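Local coordinates for protein DNA ligase (Archaeoglobus fulgidus, PDB 3GDE) that is an ATP-dependent DNA ligase that probably seals nicks in double-stranded DNA during replication, recombination and repair, at residues Glu287-Leu298 with Leu361-Ile371; Lys441-Phe449 with Leu476-Arg484. All coordinates share one frame; numbering follows the deposited sequence.

Interaction 1. Residues Glu287-Leu298 with Leu361-Ile371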
loop_
_atom_site.group_PDB
_atom_site.type_symbol
_atom_site.label_atom_id
_atom_site.label_comp_id
_atom_site.label_asym_id
_atom_site.label_seq_id
_atom_site.Cartn_x
_atom_site.Cartn_y
_atom_site.Cartn_z
ATOM N N GLU A 287 6.391 24.641 9.303
ATOM C CA GLU A 287 5.564 25.610 8.570
ATOM C C GLU A 287 4.082 25.432 8.852
ATOM O O GLU A 287 3.328 26.402 8.854
ATOM C CB GLU A 287 5.806 25.517 7.062
ATOM C CG GLU A 287 7.227 25.795 6.641
ATOM C CD GLU A 287 7.595 27.271 6.682
ATOM O OE1 GLU A 287 6.684 28.131 6.579
ATOM O OE2 GLU A 287 8.806 27.562 6.803
ATOM N N ILE A 288 3.669 24.187 9.066
ATOM C CA ILE A 288 2.297 23.872 9.465
ATOM C C ILE A 288 1.972 24.435 10.863
ATOM O O ILE A 288 0.902 25.015 11.082
ATOM C CB ILE A 288 2.052 22.342 9.362
ATOM C CG1 ILE A 288 1.717 21.974 7.913
ATOM C CG2 ILE A 288 0.948 21.875 10.310
ATOM C CD1 ILE A 288 2.211 20.618 7.487
ATOM N N LYS A 289 2.918 24.286 11.786
ATOM C CA LYS A 289 2.775 24.789 13.158
ATOM C C LYS A 289 2.639 26.306 13.232
ATOM O O LYS A 289 1.924 26.821 14.091
ATOM C CB LYS A 289 3.923 24.303 14.043
ATOM C CG LYS A 289 3.944 22.793 14.194
ATOM C CD LYS A 289 4.982 22.316 15.180
ATOM C CE LYS A 289 4.762 20.851 15.482
ATOM N NZ LYS A 289 5.882 20.244 16.261
ATOM N N LYS A 290 3.292 27.027 12.323
ATOM C CA LYS A 290 3.106 28.482 12.294
ATOM C C LYS A 290 1.991 28.979 11.379
ATOM O O LYS A 290 1.396 30.019 11.652
ATOM C CB LYS A 290 4.419 29.257 12.073
ATOM C CG LYS A 290 5.288 28.803 10.928
ATOM C CD LYS A 290 6.450 29.757 10.754
ATOM C CE LYS A 290 7.632 29.078 10.081
ATOM N NZ LYS A 290 8.675 30.070 9.676
ATOM N N SER A 291 1.684 28.231 10.322
ATOM C CA SER A 291 0.737 28.719 9.312
ATOM C C SER A 291 -0.678 28.152 9.399
ATOM O O SER A 291 -1.616 28.748 8.854
ATOM C CB SER A 291 1.294 28.524 7.901
ATOM O OG SER A 291 2.569 29.142 7.765
ATOM N N VAL A 292 -0.850 27.002 10.049
ATOM C CA VAL A 292 -2.193 26.419 10.084
ATOM C C VAL A 292 -2.861 26.405 11.465
ATOM O O VAL A 292 -2.208 26.259 12.503
ATOM C CB VAL A 292 -2.316 25.047 9.303
ATOM C CG1 VAL A 292 -1.377 24.992 8.076
ATOM C CG2 VAL A 292 -2.093 23.861 10.196
ATOM N N LYS A 293 -4.171 26.611 11.444
ATOM C CA LYS A 293 -5.011 26.603 12.624
ATOM C C LYS A 293 -5.110 25.175 13.189
ATOM O O LYS A 293 -5.402 24.239 12.446
ATOM C CB LYS A 293 -6.378 27.167 12.232
ATOM C CG LYS A 293 -7.408 27.320 13.335
ATOM C CD LYS A 293 -8.556 26.303 13.181
ATOM C CE LYS A 293 -9.367 26.498 11.885
ATOM N NZ LYS A 293 -10.153 27.782 11.799
ATOM N N PRO A 294 -4.819 25.001 14.496
ATOM C CA PRO A 294 -4.824 23.681 15.143
ATOM C C PRO A 294 -6.207 23.036 15.133
ATOM O O PRO A 294 -7.210 23.740 15.104
ATOM C CB PRO A 294 -4.405 23.994 16.582
ATOM C CG PRO A 294 -3.714 25.324 16.505
ATOM C CD PRO A 294 -4.443 26.068 15.444
ATOM N N GLY A 295 -6.249 21.709 15.150
ATOM C CA GLY A 295 -7.518 20.968 15.182
ATOM C C GLY A 295 -8.057 20.603 13.810
ATOM O O GLY A 295 -9.271 20.519 13.620
ATOM N N VAL A 296 -7.156 20.399 12.850
ATOM C CA VAL A 296 -7.549 20.087 11.471
ATOM C C VAL A 296 -6.878 18.837 10.899
ATOM O O VAL A 296 -5.840 18.365 11.394
ATOM C CB VAL A 296 -7.341 21.290 10.478
ATOM C CG1 VAL A 296 -8.123 22.517 10.917
ATOM C CG2 VAL A 296 -5.870 21.625 10.315
ATOM N N ILE A 297 -7.499 18.301 9.851
ATOM C CA ILE A 297 -6.875 17.297 9.006
ATOM C C ILE A 297 -7.059 17.777 7.576
ATOM O O ILE A 297 -8.181 17.946 7.098
ATOM C CB ILE A 297 -7.467 15.888 9.217
ATOM C CG1 ILE A 297 -7.127 15.396 10.614
ATOM C CG2 ILE A 297 -6.935 14.912 8.146
ATOM C CD1 ILE A 297 -8.047 14.339 11.133
ATOM N N LEU A 298 -5.935 18.022 6.917
ATOM C CA LEU A 298 -5.934 18.637 5.593
ATOM C C LEU A 298 -5.445 17.682 4.517
ATOM O O LEU A 298 -4.536 16.890 4.760
ATOM C CB LEU A 298 -5.031 19.882 5.590
ATOM C CG LEU A 298 -5.307 21.010 6.586
ATOM C CD1 LEU A 298 -4.301 22.135 6.392
ATOM C CD2 LEU A 298 -6.724 21.541 6.462
ATOM N N LEU A 361 -11.386 25.428 4.794
ATOM C CA LEU A 361 -9.967 25.372 4.450
ATOM C C LEU A 361 -9.331 26.767 4.422
ATOM O O LEU A 361 -8.237 26.968 4.948
ATOM C CB LEU A 361 -9.767 24.667 3.104
ATOM C CG LEU A 361 -8.332 24.601 2.568
ATOM C CD1 LEU A 361 -7.468 23.648 3.390
ATOM C CD2 LEU A 361 -8.320 24.223 1.094
ATOM N N GLU A 362 -10.024 27.721 3.801
ATOM C CA GLU A 362 -9.496 29.082 3.651
ATOM C C GLU A 362 -9.211 29.749 4.995
ATOM O O GLU A 362 -8.140 30.333 5.188
ATOM C CB GLU A 362 -10.429 29.938 2.792
ATOM C CG GLU A 362 -10.411 29.566 1.312
ATOM C CD GLU A 362 -11.513 30.245 0.510
ATOM O OE1 GLU A 362 -11.726 29.848 -0.659
ATOM O OE2 GLU A 362 -12.169 31.172 1.042
ATOM N N SER A 363 -10.142 29.625 5.939
ATOM C CA SER A 363 -9.948 30.233 7.254
ATOM C C SER A 363 -8.994 29.442 8.168
ATOM O O SER A 363 -8.614 29.936 9.231
ATOM C CB SER A 363 -11.291 30.507 7.940
ATOM O OG SER A 363 -11.795 29.352 8.569
ATOM N N ALA A 364 -8.590 28.241 7.738
ATOM C CA ALA A 364 -7.739 27.366 8.548
ATOM C C ALA A 364 -6.259 27.535 8.246
ATOM O O ALA A 364 -5.402 27.315 9.112
ATOM C CB ALA A 364 -8.145 25.919 8.371
ATOM N N VAL A 365 -5.950 27.911 7.013
ATOM C CA VAL A 365 -4.563 28.177 6.661
ATOM C C VAL A 365 -4.305 29.661 6.411
ATOM O O VAL A 365 -5.098 30.362 5.774
ATOM C CB VAL A 365 -3.998 27.222 5.544
ATOM C CG1 VAL A 365 -5.088 26.348 4.958
ATOM C CG2 VAL A 365 -3.219 27.982 4.466
ATOM N N ASN A 366 -3.198 30.118 6.974
ATOM C CA ASN A 366 -2.680 31.449 6.757
ATOM C C ASN A 366 -1.488 31.292 5.823
ATOM O O ASN A 366 -0.431 30.788 6.220
ATOM C CB ASN A 366 -2.290 32.075 8.108
ATOM C CG ASN A 366 -1.275 33.189 7.968
ATOM O OD1 ASN A 366 -1.617 34.316 7.599
ATOM N ND2 ASN A 366 -0.009 32.876 8.263
ATOM N N GLU A 367 -1.685 31.692 4.569
ATOM C CA GLU A 367 -0.694 31.479 3.514
ATOM C C GLU A 367 0.654 32.124 3.825
ATOM O O GLU A 367 0.724 33.273 4.246
ATOM C CB GLU A 367 -1.230 31.937 2.147
ATOM C CG GLU A 367 -2.372 31.059 1.599
ATOM C CD GLU A 367 -2.569 31.179 0.086
ATOM O OE1 GLU A 367 -3.662 31.610 -0.338
ATOM O OE2 GLU A 367 -1.639 30.838 -0.682
ATOM N N SER A 368 1.713 31.349 3.645
ATOM C CA SER A 368 3.082 31.833 3.763
ATOM C C SER A 368 3.869 31.432 2.513
ATOM O O SER A 368 3.283 30.979 1.522
ATOM C CB SER A 368 3.738 31.283 5.033
ATOM O OG SER A 368 3.664 29.870 5.096
ATOM N N GLU A 369 5.189 31.597 2.547
ATOM C CA GLU A 369 6.011 31.239 1.389
ATOM C C GLU A 369 6.038 29.726 1.165
ATOM O O GLU A 369 6.147 29.267 0.027
ATOM C CB GLU A 369 7.433 31.815 1.492
ATOM C CG GLU A 369 8.303 31.212 2.598
ATOM C CD GLU A 369 9.791 31.155 2.246
ATOM O OE1 GLU A 369 10.589 30.729 3.123
ATOM O OE2 GLU A 369 10.162 31.520 1.102
ATOM N N LYS A 370 5.924 28.963 2.250
ATOM C CA LYS A 370 6.027 27.506 2.183
ATOM C C LYS A 370 4.691 26.761 2.318
ATOM O O LYS A 370 4.643 25.554 2.084
ATOM C CB LYS A 370 7.045 26.984 3.202
ATOM C CG LYS A 370 8.486 27.402 2.935
ATOM C CD LYS A 370 9.470 26.409 3.560
ATOM C CE LYS A 370 10.888 26.974 3.587
ATOM N NZ LYS A 370 11.870 26.032 4.204
ATOM N N ILE A 371 3.628 27.475 2.694
ATOM C CA ILE A 371 2.282 26.888 2.828
ATOM C C ILE A 371 1.267 27.697 2.021
ATOM O O ILE A 371 1.022 28.870 2.313
ATOM C CB ILE A 371 1.800 26.797 4.328
ATOM C CG1 ILE A 371 2.738 25.936 5.197
ATOM C CG2 ILE A 371 0.332 26.333 4.427
ATOM C CD1 ILE A 371 2.911 24.469 4.762
HETATM O O HOH W 1 6.997 30.493 5.445
HETATM O O HOH W 2 -3.849 30.035 10.451
HETATM O O HOH W 3 -11.274 26.754 9.465
#
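An isolated antiparallel beta bridge between Val292 and Val365, a non-hydrogen-bonded pair, ties the chain leaving helix 282-291 to the chain leaving helix 354-364 in the adenylation domain. On one side of the pair Asn366 N donates to Ser291 O at 2.8 Å, and on the other Lys293 N donates to Ala364 O at 2.7 Å. Both bonds are nearly straight, at 167° and 171°, and the CA-H of Val292 also points to Ala364 O. Ser291 OG, anti to its own carbonyl carbon (chi1 -55°), is turned to Ser368 OG and meets it hydroxyl to hydroxyl at 3.0 Å. Glu287 CB rests on Ile371 CG1 at 3.6 Å; the side chain then crosses that of Lys370 at about a right angle, its carboxylate against the lysine methylenes, with Glu287 OE2 3.5 Å from Lys370 CD. A water donates to Glu287 OE1 at 2.6 Å. At the other end Lys293 folds back, with CE 3.8 Å from Ala364 CB, and a second water links its NZ to Ser363 OG. Deeper in, Leu298 CD2 packs on Leu361 CD1. Two backbone bonds thus fix the register, with the paired hydroxyls beside them and apolar side chains packed alongside; Glu287 OE2 and Lys370 NZ, 4.3 Å apart and too distant for a salt bridge, probably add a modest attraction.

Interaction 2. Residues Lys441-Phe449 with Leu476-Arg484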
loop_
_atom_site.group_PDB
_atom_site.type_symbol
_atom_site.label_atom_id
_atom_site.label_comp_id
_atom_site.label_asym_id
_atom_site.label_seq_id
_atom_site.Cartn_x
_atom_site.Cartn_y
_atom_site.Cartn_z
ATOM N N LYS A 441 27.740 -11.308 -22.060
ATOM C CA LYS A 441 28.311 -10.494 -20.984
ATOM C C LYS A 441 27.250 -10.124 -19.948
ATOM O O LYS A 441 27.463 -10.317 -18.750
ATOM C CB LYS A 441 29.011 -9.233 -21.521
ATOM C CG LYS A 441 30.407 -9.451 -22.155
ATOM C CD LYS A 441 31.477 -9.968 -21.168
ATOM C CE LYS A 441 31.612 -11.499 -21.189
ATOM N NZ LYS A 441 32.451 -12.027 -20.068
ATOM N N ARG A 442 26.103 -9.629 -20.419
ATOM C CA ARG A 442 24.987 -9.188 -19.552
ATOM C C ARG A 442 24.323 -10.333 -18.761
ATOM O O ARG A 442 23.321 -10.126 -18.066
ATOM C CB ARG A 442 23.942 -8.426 -20.386
ATOM C CG ARG A 442 24.542 -7.469 -21.425
ATOM C CD ARG A 442 25.184 -6.241 -20.769
ATOM N NE ARG A 442 24.472 -4.992 -21.059
ATOM C CZ ARG A 442 23.287 -4.643 -20.557
ATOM N NH1 ARG A 442 22.630 -5.454 -19.735
ATOM N NH2 ARG A 442 22.748 -3.476 -20.893
ATOM N N SER A 443 24.914 -11.522 -18.867
ATOM C CA SER A 443 24.455 -12.755 -18.221
ATOM C C SER A 443 24.317 -12.650 -16.705
ATOM O O SER A 443 23.489 -13.338 -16.106
ATOM C CB SER A 443 25.437 -13.879 -18.554
ATOM O OG SER A 443 25.007 -15.125 -18.036
ATOM N N HIS A 444 25.144 -11.802 -16.097
ATOM C CA HIS A 444 25.159 -11.600 -14.642
ATOM C C HIS A 444 24.069 -10.630 -14.153
ATOM O O HIS A 444 23.951 -10.379 -12.952
ATOM C CB HIS A 444 26.546 -11.117 -14.194
ATOM C CG HIS A 444 26.940 -9.796 -14.780
ATOM N ND1 HIS A 444 27.280 -9.643 -16.107
ATOM C CD2 HIS A 444 27.046 -8.567 -14.221
ATOM C CE1 HIS A 444 27.577 -8.376 -16.341
ATOM N NE2 HIS A 444 27.444 -7.702 -15.213
ATOM N N TRP A 445 23.285 -10.093 -15.088
ATOM C CA TRP A 445 22.169 -9.212 -14.764
ATOM C C TRP A 445 20.840 -9.766 -15.252
ATOM O O TRP A 445 20.770 -10.408 -16.303
ATOM C CB TRP A 445 22.341 -7.835 -15.408
ATOM C CG TRP A 445 23.475 -7.011 -14.901
ATOM C CD1 TRP A 445 23.962 -6.975 -13.627
ATOM C CD2 TRP A 445 24.245 -6.063 -15.656
ATOM N NE1 TRP A 445 25.007 -6.084 -13.549
ATOM C CE2 TRP A 445 25.197 -5.505 -14.777
ATOM C CE3 TRP A 445 24.231 -5.643 -16.995
ATOM C CZ2 TRP A 445 26.129 -4.546 -15.190
ATOM C CZ3 TRP A 445 25.161 -4.689 -17.406
ATOM C CH2 TRP A 445 26.094 -4.151 -16.501
ATOM N N LEU A 446 19.785 -9.487 -14.492
ATOM C CA LEU A 446 18.428 -9.594 -15.014
ATOM C C LEU A 446 18.253 -8.501 -16.071
ATOM O O LEU A 446 18.708 -7.372 -15.876
ATOM C CB LEU A 446 17.408 -9.427 -13.893
ATOM C CG LEU A 446 17.393 -10.513 -12.818
ATOM C CD1 LEU A 446 16.671 -9.989 -11.591
ATOM C CD2 LEU A 446 16.759 -11.812 -13.328
ATOM N N SER A 447 17.627 -8.842 -17.192
ATOM C CA SER A 447 17.490 -7.897 -18.306
ATOM C C SER A 447 16.037 -7.511 -18.583
ATOM O O SER A 447 15.764 -6.442 -19.140
ATOM C CB SER A 447 18.124 -8.473 -19.574
ATOM O OG SER A 447 17.399 -9.600 -20.043
ATOM N N SER A 448 15.122 -8.385 -18.166
ATOM C CA SER A 448 13.699 -8.309 -18.492
ATOM C C SER A 448 12.848 -8.655 -17.258
ATOM O O SER A 448 13.243 -9.513 -16.466
ATOM C CB SER A 448 13.426 -9.317 -19.592
ATOM O OG SER A 448 12.144 -9.148 -20.108
ATOM N N PHE A 449 11.685 -8.013 -17.111
ATOM C CA PHE A 449 10.865 -8.117 -15.881
ATOM C C PHE A 449 9.380 -8.301 -16.163
ATOM O O PHE A 449 8.796 -7.565 -16.945
ATOM C CB PHE A 449 11.071 -6.893 -14.971
ATOM C CG PHE A 449 12.509 -6.603 -14.659
ATOM C CD1 PHE A 449 13.255 -5.752 -15.476
ATOM C CD2 PHE A 449 13.133 -7.190 -13.561
ATOM C CE1 PHE A 449 14.603 -5.483 -15.196
ATOM C CE2 PHE A 449 14.486 -6.928 -13.275
ATOM C CZ PHE A 449 15.218 -6.076 -14.091
ATOM N N LEU A 476 20.207 -2.130 -13.693
ATOM C CA LEU A 476 20.218 -3.597 -13.781
ATOM C C LEU A 476 21.100 -4.254 -12.723
ATOM O O LEU A 476 20.757 -5.305 -12.212
ATOM C CB LEU A 476 20.612 -4.073 -15.187
ATOM C CG LEU A 476 19.670 -3.674 -16.333
ATOM C CD1 LEU A 476 20.167 -4.196 -17.685
ATOM C CD2 LEU A 476 18.222 -4.123 -16.057
ATOM N N GLU A 477 22.226 -3.626 -12.405
ATOM C CA GLU A 477 23.103 -4.078 -11.328
ATOM C C GLU A 477 22.332 -4.082 -10.018
ATOM O O GLU A 477 22.301 -5.090 -9.313
ATOM C CB GLU A 477 24.326 -3.155 -11.184
ATOM C CG GLU A 477 25.479 -3.453 -12.128
ATOM C CD GLU A 477 26.475 -2.296 -12.262
ATOM O OE1 GLU A 477 26.799 -1.646 -11.233
ATOM O OE2 GLU A 477 26.939 -2.042 -13.404
ATOM N N GLU A 478 21.711 -2.942 -9.715
ATOM C CA GLU A 478 21.010 -2.724 -8.452
ATOM C C GLU A 478 19.779 -3.621 -8.292
ATOM O O GLU A 478 19.536 -4.152 -7.214
ATOM C CB GLU A 478 20.633 -1.248 -8.301
ATOM C CG GLU A 478 21.840 -0.315 -8.160
ATOM C CD GLU A 478 21.499 1.164 -8.378
ATOM O OE1 GLU A 478 20.958 1.525 -9.459
ATOM O OE2 GLU A 478 21.790 1.976 -7.466
ATOM N N LEU A 479 19.025 -3.793 -9.375
ATOM C CA LEU A 479 17.787 -4.565 -9.355
ATOM C C LEU A 479 18.044 -6.063 -9.269
ATOM O O LEU A 479 17.259 -6.795 -8.655
ATOM C CB LEU A 479 16.932 -4.252 -10.584
ATOM C CG LEU A 479 16.346 -2.843 -10.678
ATOM C CD1 LEU A 479 15.740 -2.641 -12.053
ATOM C CD2 LEU A 479 15.330 -2.548 -9.556
ATOM N N THR A 480 19.135 -6.502 -9.901
ATOM C CA THR A 480 19.605 -7.887 -9.822
ATOM C C THR A 480 19.976 -8.243 -8.375
ATOM O O THR A 480 19.617 -9.317 -7.886
ATOM C CB THR A 480 20.818 -8.142 -10.772
ATOM O OG1 THR A 480 20.421 -7.933 -12.137
ATOM C CG2 THR A 480 21.367 -9.573 -10.611
ATOM N N GLU A 481 20.666 -7.332 -7.693
ATOM C CA GLU A 481 21.088 -7.586 -6.320
ATOM C C GLU A 481 19.908 -7.653 -5.354
ATOM O O GLU A 481 19.912 -8.465 -4.432
ATOM C CB GLU A 481 22.125 -6.568 -5.842
ATOM C CG GLU A 481 23.455 -6.613 -6.612
ATOM C CD GLU A 481 24.188 -7.940 -6.464
ATOM O OE1 GLU A 481 24.275 -8.705 -7.466
ATOM O OE2 GLU A 481 24.662 -8.223 -5.334
ATOM N N MET A 482 18.893 -6.822 -5.575
ATOM C CA MET A 482 17.723 -6.845 -4.702
ATOM C C MET A 482 16.710 -7.950 -5.017
ATOM O O MET A 482 15.906 -8.302 -4.160
ATOM C CB MET A 482 17.061 -5.464 -4.593
ATOM C CG MET A 482 16.206 -5.027 -5.770
ATOM S SD MET A 482 15.595 -3.358 -5.447
ATOM C CE MET A 482 17.074 -2.395 -5.752
ATOM N N PHE A 483 16.786 -8.517 -6.221
ATOM C CA PHE A 483 15.863 -9.572 -6.661
ATOM C C PHE A 483 16.367 -10.980 -6.457
ATOM O O PHE A 483 15.574 -11.906 -6.272
ATOM C CB PHE A 483 15.581 -9.447 -8.143
ATOM C CG PHE A 483 14.411 -8.613 -8.457
ATOM C CD1 PHE A 483 13.259 -8.698 -7.684
ATOM C CD2 PHE A 483 14.439 -7.764 -9.560
ATOM C CE1 PHE A 483 12.167 -7.939 -7.983
ATOM C CE2 PHE A 483 13.355 -6.999 -9.880
ATOM C CZ PHE A 483 12.210 -7.073 -9.084
ATOM N N ARG A 484 17.684 -11.134 -6.558
ATOM C CA ARG A 484 18.348 -12.425 -6.407
ATOM C C ARG A 484 17.820 -13.262 -5.218
ATOM O O ARG A 484 17.434 -14.409 -5.423
ATOM C CB ARG A 484 19.877 -12.250 -6.358
ATOM C CG ARG A 484 20.645 -13.560 -6.415
ATOM C CD ARG A 484 22.161 -13.341 -6.490
ATOM N NE ARG A 484 22.655 -13.468 -7.864
ATOM C CZ ARG A 484 23.277 -12.509 -8.545
ATOM N NH1 ARG A 484 23.508 -11.317 -7.992
ATOM N NH2 ARG A 484 23.679 -12.753 -9.787
#
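Trp445 lays its indole against Leu476 and Glu477 in the OB-fold domain, while its CA and CB lie by Thr480. CB starts 3.8 Å from Thr480 OG1. CG lies anti to the carbonyl carbon (chi1 -67°), beside the backbone N, and comes 4.1 Å from Leu476 CB, which sits over one face of the indole near the rim. CD1 and NE1 then run past Glu477 CA and CG, and CZ2 lies 3.2 Å from Glu477 OE2, which CH2 at the tip also meets. Indole and glutamate run side by side in the same direction, ring and carboxylate planes 25° apart. The opposite indole face carries His444 NE2, while CZ3 lies over a face of the Arg442 guanidinium. Replacing Trp445 with an alanine would probably open a gap between His444 and the helix and leave the Glu477 chain free to turn. Where the strand begins, Leu446 N donates to Thr480 OG1 at 2.9 Å, and the same hydroxyl donates to Leu476 O at 2.7 Å; Thr480 N reaches that carbonyl from the other face of its plane. Leu446 CD1 packs on Phe483 CB at 3.7 Å, and Phe449 meets Phe483 rim to rim, CE2 to CE2 at 3.6 Å. Leu476 CD2 approaches the Phe449 ring at its edge. Strand 446-449 and helix 476-483 cross at 77°, their axes 8.4 Å apart. Helix 473-483, between strands 461-467 and 487-491, packs against the barrel, as in OB folds: Phe483 stacks on Phe497 of strand 494-497, Phe449 meets Phe503 of strand 502-506 edge to face, and Trp437 of strand 428-437 touches both Leu446 and Thr480.

In the fold
Interactions 1 and 2 belong to different domains and follow one another along the chain, 287-371 closing before 441-484 opens. Their centres are 46 Å apart and their nearest atoms about 29 Å, so neither touches the other. Interaction 1 lies near the predicted nucleotide pocket: the side chain of Leu361 is about 5 Å from that of Phe340 and about 7 Å from that of Glu250, both predicted to bind ATP. Strand 371-379, which begins at its Ile371, pairs with strand 247-252, which carries the predicted adenylated lysine, Lys252. Interaction 2 lies away from these sites and joins helix to sheet within the OB-fold domain.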